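Local coordinates for HTH cro/C1-type domain-containing protein (PDB 7CSV), which is the antitoxin HigA, a dimeric helix-turn-helix protein that acts as a regulatory factor by recognising pseudopalindromic DNA motifs, at residues 10-16 with 44-50. Sequence-based numbering, arbitrary orientation.
Sequences HPGEILR and IVREQRG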
ATOM      1  N   HIS A  10       9.783  -6.091  -6.823  1.00 15.03           N
ATOM      2  CA  HIS A  10       8.393  -6.122  -7.255  1.00 16.66           C
ATOM      3  C   HIS A  10       7.648  -7.295  -6.621  1.00 14.23           C
ATOM      4  O   HIS A  10       8.188  -8.403  -6.527  1.00 15.67           O
ATOM      5  CB  HIS A  10       8.304  -6.213  -8.771  1.00 16.61           C
ATOM      6  CG  HIS A  10       6.967  -5.818  -9.301  1.00 12.24           C
ATOM      7  ND1 HIS A  10       5.885  -6.671  -9.277  1.00 12.27           N
ATOM      8  CD2 HIS A  10       6.524  -4.660  -9.842  1.00 14.78           C
ATOM      9  CE1 HIS A  10       4.834  -6.056  -9.787  1.00 12.76           C
ATOM     10  NE2 HIS A  10       5.196  -4.834 -10.142  1.00 12.24           N
ATOM     11  N   PRO A  11       6.404  -7.084  -6.182  1.00 12.60           N
ATOM     12  CA  PRO A  11       5.622  -8.196  -5.625  1.00 13.15           C
ATOM     13  C   PRO A  11       5.501  -9.375  -6.566  1.00 13.56           C
ATOM     14  O   PRO A  11       5.370 -10.510  -6.096  1.00 13.92           O
ATOM     15  CB  PRO A  11       4.246  -7.568  -5.367  1.00 16.33           C
ATOM     16  CG  PRO A  11       4.514  -6.103  -5.238  1.00 13.86           C
ATOM     17  CD  PRO A  11       5.692  -5.794  -6.102  1.00 12.86           C
ATOM     18  N   GLY A  12       5.509  -9.140  -7.876  1.00 12.93           N
ATOM     19  CA  GLY A  12       5.391 -10.241  -8.817  1.00 13.60           C
ATOM     20  C   GLY A  12       6.564 -11.192  -8.757  1.00 17.46           C
ATOM     21  O   GLY A  12       6.419 -12.381  -9.048  1.00 15.39           O
ATOM     22  N   GLU A  13       7.734 -10.692  -8.359  1.00 14.83           N
ATOM     23  CA  GLU A  13       8.882 -11.571  -8.176  1.00 16.29           C
ATOM     24  C   GLU A  13       8.634 -12.574  -7.055  1.00 15.81           C
ATOM     25  O   GLU A  13       8.967 -13.759  -7.184  1.00 15.21           O
ATOM     26  CB  GLU A  13      10.124 -10.730  -7.898  1.00 19.38           C
ATOM     27  CG  GLU A  13      11.376 -11.513  -7.571  1.00 23.07           C
ATOM     28  CD  GLU A  13      12.555 -10.584  -7.341  1.00 24.64           C
ATOM     29  OE1 GLU A  13      13.298 -10.783  -6.362  1.00 32.67           O
ATOM     30  OE2 GLU A  13      12.717  -9.631  -8.128  1.00 27.05           O
ATOM     31  N   ILE A  14       8.052 -12.115  -5.946  1.00 12.75           N
ATOM     32  CA  ILE A  14       7.721 -13.017  -4.848  1.00 14.81           C
ATOM     33  C   ILE A  14       6.584 -13.950  -5.242  1.00 13.82           C
ATOM     34  O   ILE A  14       6.580 -15.132  -4.869  1.00 13.59           O
ATOM     35  CB  ILE A  14       7.388 -12.201  -3.588  1.00 16.79           C
ATOM     36  CG1 ILE A  14       8.672 -11.531  -3.076  1.00 20.93           C
ATOM     37  CG2 ILE A  14       6.710 -13.066  -2.521  1.00 18.90           C
ATOM     38  CD1 ILE A  14       8.531 -10.849  -1.763  1.00 29.16           C
ATOM     39  N   LEU A  15       5.601 -13.444  -5.993  1.00 13.48           N
ATOM     40  CA  LEU A  15       4.530 -14.312  -6.479  1.00 13.10           C
ATOM     41  C   LEU A  15       5.096 -15.430  -7.345  1.00 13.05           C
ATOM     42  O   LEU A  15       4.763 -16.611  -7.153  1.00 12.79           O
ATOM     43  CB  LEU A  15       3.507 -13.489  -7.262  1.00 13.51           C
ATOM     44  CG  LEU A  15       2.356 -14.216  -7.949  1.00  9.95           C
ATOM     45  CD1 LEU A  15       1.619 -15.019  -6.915  1.00 12.34           C
ATOM     46  CD2 LEU A  15       1.441 -13.192  -8.633  1.00 18.42           C
ATOM     47  N   ARG A  16       5.972 -15.066  -8.294  1.00 12.70           N
ATOM     48  CA  ARG A  16       6.609 -16.048  -9.171  1.00 14.01           C
ATOM     49  C   ARG A  16       7.398 -17.070  -8.362  1.00 16.47           C
ATOM     50  O   ARG A  16       7.229 -18.279  -8.529  1.00 14.79           O
ATOM     51  CB  ARG A  16       7.546 -15.348 -10.171  1.00 20.18           C
ATOM     52  CG  ARG A  16       6.879 -14.621 -11.322  1.00 26.54           C
ATOM     53  CD  ARG A  16       7.896 -14.237 -12.417  1.00 28.56           C
ATOM     54  NE  ARG A  16       9.224 -13.936 -11.877  1.00 28.21           N
ATOM     55  CZ  ARG A  16       9.701 -12.713 -11.660  1.00 30.08           C
ATOM     56  NH1 ARG A  16      10.921 -12.562 -11.160  1.00 30.79           N
ATOM     57  NH2 ARG A  16       8.979 -11.630 -11.942  1.00 27.39           N
ATOM     58  N   ILE A  44       1.413  -8.579 -13.579  1.00 12.20           N
ATOM     59  CA  ILE A  44       2.042  -8.562 -12.259  1.00 14.40           C
ATOM     60  C   ILE A  44       3.333  -9.378 -12.265  1.00 16.72           C
ATOM     61  O   ILE A  44       4.366  -8.932 -11.763  1.00 13.41           O
ATOM     62  CB  ILE A  44       1.062  -9.070 -11.186  1.00 13.27           C
ATOM     63  CG1 ILE A  44      -0.074  -8.066 -10.993  1.00 12.62           C
ATOM     64  CG2 ILE A  44       1.806  -9.341  -9.868  1.00 15.31           C
ATOM     65  CD1 ILE A  44      -1.363  -8.706 -10.423  1.00 12.20           C
ATOM     66  N   VAL A  45       3.293 -10.595 -12.816  1.00 14.03           N
ATOM     67  CA  VAL A  45       4.493 -11.423 -12.782  1.00 15.79           C
ATOM     68  C   VAL A  45       5.571 -10.857 -13.690  1.00 16.87           C
ATOM     69  O   VAL A  45       6.755 -11.115 -13.467  1.00 19.23           O
ATOM     70  CB  VAL A  45       4.196 -12.885 -13.159  1.00 21.03           C
ATOM     71  CG1 VAL A  45       3.122 -13.462 -12.241  1.00 17.75           C
ATOM     72  CG2 VAL A  45       3.800 -13.001 -14.613  1.00 20.32           C
ATOM     73  N   ARG A  46       5.185 -10.099 -14.711  1.00 15.54           N
ATOM     74  CA  ARG A  46       6.137  -9.388 -15.558  1.00 13.91           C
ATOM     75  C   ARG A  46       6.601  -8.080 -14.937  1.00 18.44           C
ATOM     76  O   ARG A  46       7.398  -7.362 -15.564  1.00 16.68           O
ATOM     77  CB  ARG A  46       5.511  -9.109 -16.920  1.00 13.87           C
ATOM     78  CG  ARG A  46       5.318 -10.338 -17.794  1.00 19.58           C
ATOM     79  CD  ARG A  46       6.581 -10.641 -18.584  1.00 26.21           C
ATOM     80  NE  ARG A  46       6.656  -9.862 -19.816  1.00 29.44           N
ATOM     81  CZ  ARG A  46       7.340  -8.730 -19.952  1.00 29.49           C
ATOM     82  NH1 ARG A  46       7.339  -8.098 -21.122  1.00 31.65           N
ATOM     83  NH2 ARG A  46       8.020  -8.224 -18.929  1.00 34.50           N
ATOM     84  N   GLU A  47       6.111  -7.752 -13.734  1.00 15.02           N
ATOM     85  CA  GLU A  47       6.500  -6.535 -13.017  1.00 14.23           C
ATOM     86  C   GLU A  47       6.070  -5.272 -13.770  1.00 13.82           C
ATOM     87  O   GLU A  47       6.741  -4.236 -13.714  1.00 16.38           O
ATOM     88  CB  GLU A  47       8.004  -6.550 -12.712  1.00 18.18           C
ATOM     89  CG  GLU A  47       8.428  -7.895 -12.115  1.00 17.76           C
ATOM     90  CD  GLU A  47       9.830  -7.916 -11.539  1.00 26.17           C
ATOM     91  OE1 GLU A  47      10.446  -6.841 -11.375  1.00 19.74           O
ATOM     92  OE2 GLU A  47      10.317  -9.030 -11.255  1.00 26.92           O
ATOM     93  N   GLN A  48       4.926  -5.354 -14.452  1.00 13.56           N
ATOM     94  CA  GLN A  48       4.345  -4.267 -15.228  1.00 15.03           C
ATOM     95  C   GLN A  48       3.056  -3.749 -14.618  1.00 17.87           C
ATOM     96  O   GLN A  48       2.367  -2.936 -15.243  1.00 17.87           O
ATOM     97  CB  GLN A  48       4.065  -4.718 -16.666  1.00 14.26           C
ATOM     98  CG  GLN A  48       5.250  -5.319 -17.351  1.00 16.31           C
ATOM     99  CD  GLN A  48       6.368  -4.303 -17.507  1.00 18.19           C
ATOM    100  OE1 GLN A  48       6.157  -3.220 -18.045  1.00 21.57           O
ATOM    101  NE2 GLN A  48       7.551  -4.639 -17.012  1.00 19.20           N
ATOM    102  N   ARG A  49       2.707  -4.213 -13.425  1.00 13.05           N
ATOM    103  CA  ARG A  49       1.493  -3.767 -12.765  1.00 14.50           C
ATOM    104  C   ARG A  49       1.625  -4.107 -11.291  1.00 13.28           C
ATOM    105  O   ARG A  49       2.209  -5.136 -10.946  1.00 15.20           O
ATOM    106  CB  ARG A  49       0.255  -4.436 -13.373  1.00 21.24           C
ATOM    107  CG  ARG A  49      -1.036  -4.131 -12.654  1.00 31.41           C
ATOM    108  CD  ARG A  49      -2.059  -5.239 -12.851  1.00 29.12           C
ATOM    109  NE  ARG A  49      -2.469  -5.393 -14.245  1.00 34.32           N
ATOM    110  CZ  ARG A  49      -3.328  -4.590 -14.866  1.00 36.62           C
ATOM    111  NH1 ARG A  49      -3.648  -4.812 -16.132  1.00 33.38           N
ATOM    112  NH2 ARG A  49      -3.864  -3.559 -14.225  1.00 43.72           N
ATOM    113  N   GLY A  50       1.108  -3.233 -10.430  1.00 11.82           N
ATOM    114  CA  GLY A  50       1.116  -3.514  -9.007  1.00 14.37           C
ATOM    115  C   GLY A  50      -0.075  -4.344  -8.554  1.00 15.37           C
ATOM    116  O   GLY A  50      -1.002  -4.633  -9.320  1.00 13.84           O
TER
HETATM  117  O   HOH W   1      11.647  -7.459  -8.476  1.00 21.76           O
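The imidazole of H10 is sandwiched between E47 and P11. E47 CA sits 3.5 Å from the centroid of the H10 ring and only 6° off its normal, a CH-pi contact, while P11 CD rests toward the rim of the opposite face. At the ring edge lie G12 N and the R49 carbonyl, with R49 O 3.0 Å from H10 CE1; Y77 of helix 67-93 adds an edge-to-face ring contact. A chi1 of -162° swings the H10 ring out opposite its own backbone N, and chi2 turns ND1 to accept from G12 N at 2.9 Å, an N-cap bond that fixes the ring's rotation. The R16 guanidinium, one face of which lies against E13 CA, works through its edge. R16 NH2 makes a nearly straight hydrogen bond of 3.0 Å to E47 OE2, part of a salt bridge, on the anti lone pair and with the two planes almost coplanar. R16 NH2 also donates to V45 O at 2.7 Å, in the carbonyl plane. One nitrogen thus ties helix 11-23 to both the last turn of helix 38-45 and the Schellman residue just beyond it. A water accepts from H10 N and donates to E47 OE1. Deeper in, G12 lets the backbones close to 4.2 Å between its CA and V45 CA, and its CA points a hydrogen at I44 O. L15 CD2 packs on I44 CG2 and V45 CG1, joining a core to which W70, L59 and F63 contribute. E47, at positive phi (64°), closes helix 38-45 in a Schellman motif, so the contact illustrates how the N-cap of one helix can be held against the Schellman turn that ends another. Helices 27-34 and 38-45 form the helix-turn-helix pair; 38-45, probably the recognition helix as in Cro/C1-type relatives, has its C-terminal end held here against the start of helix 11-23.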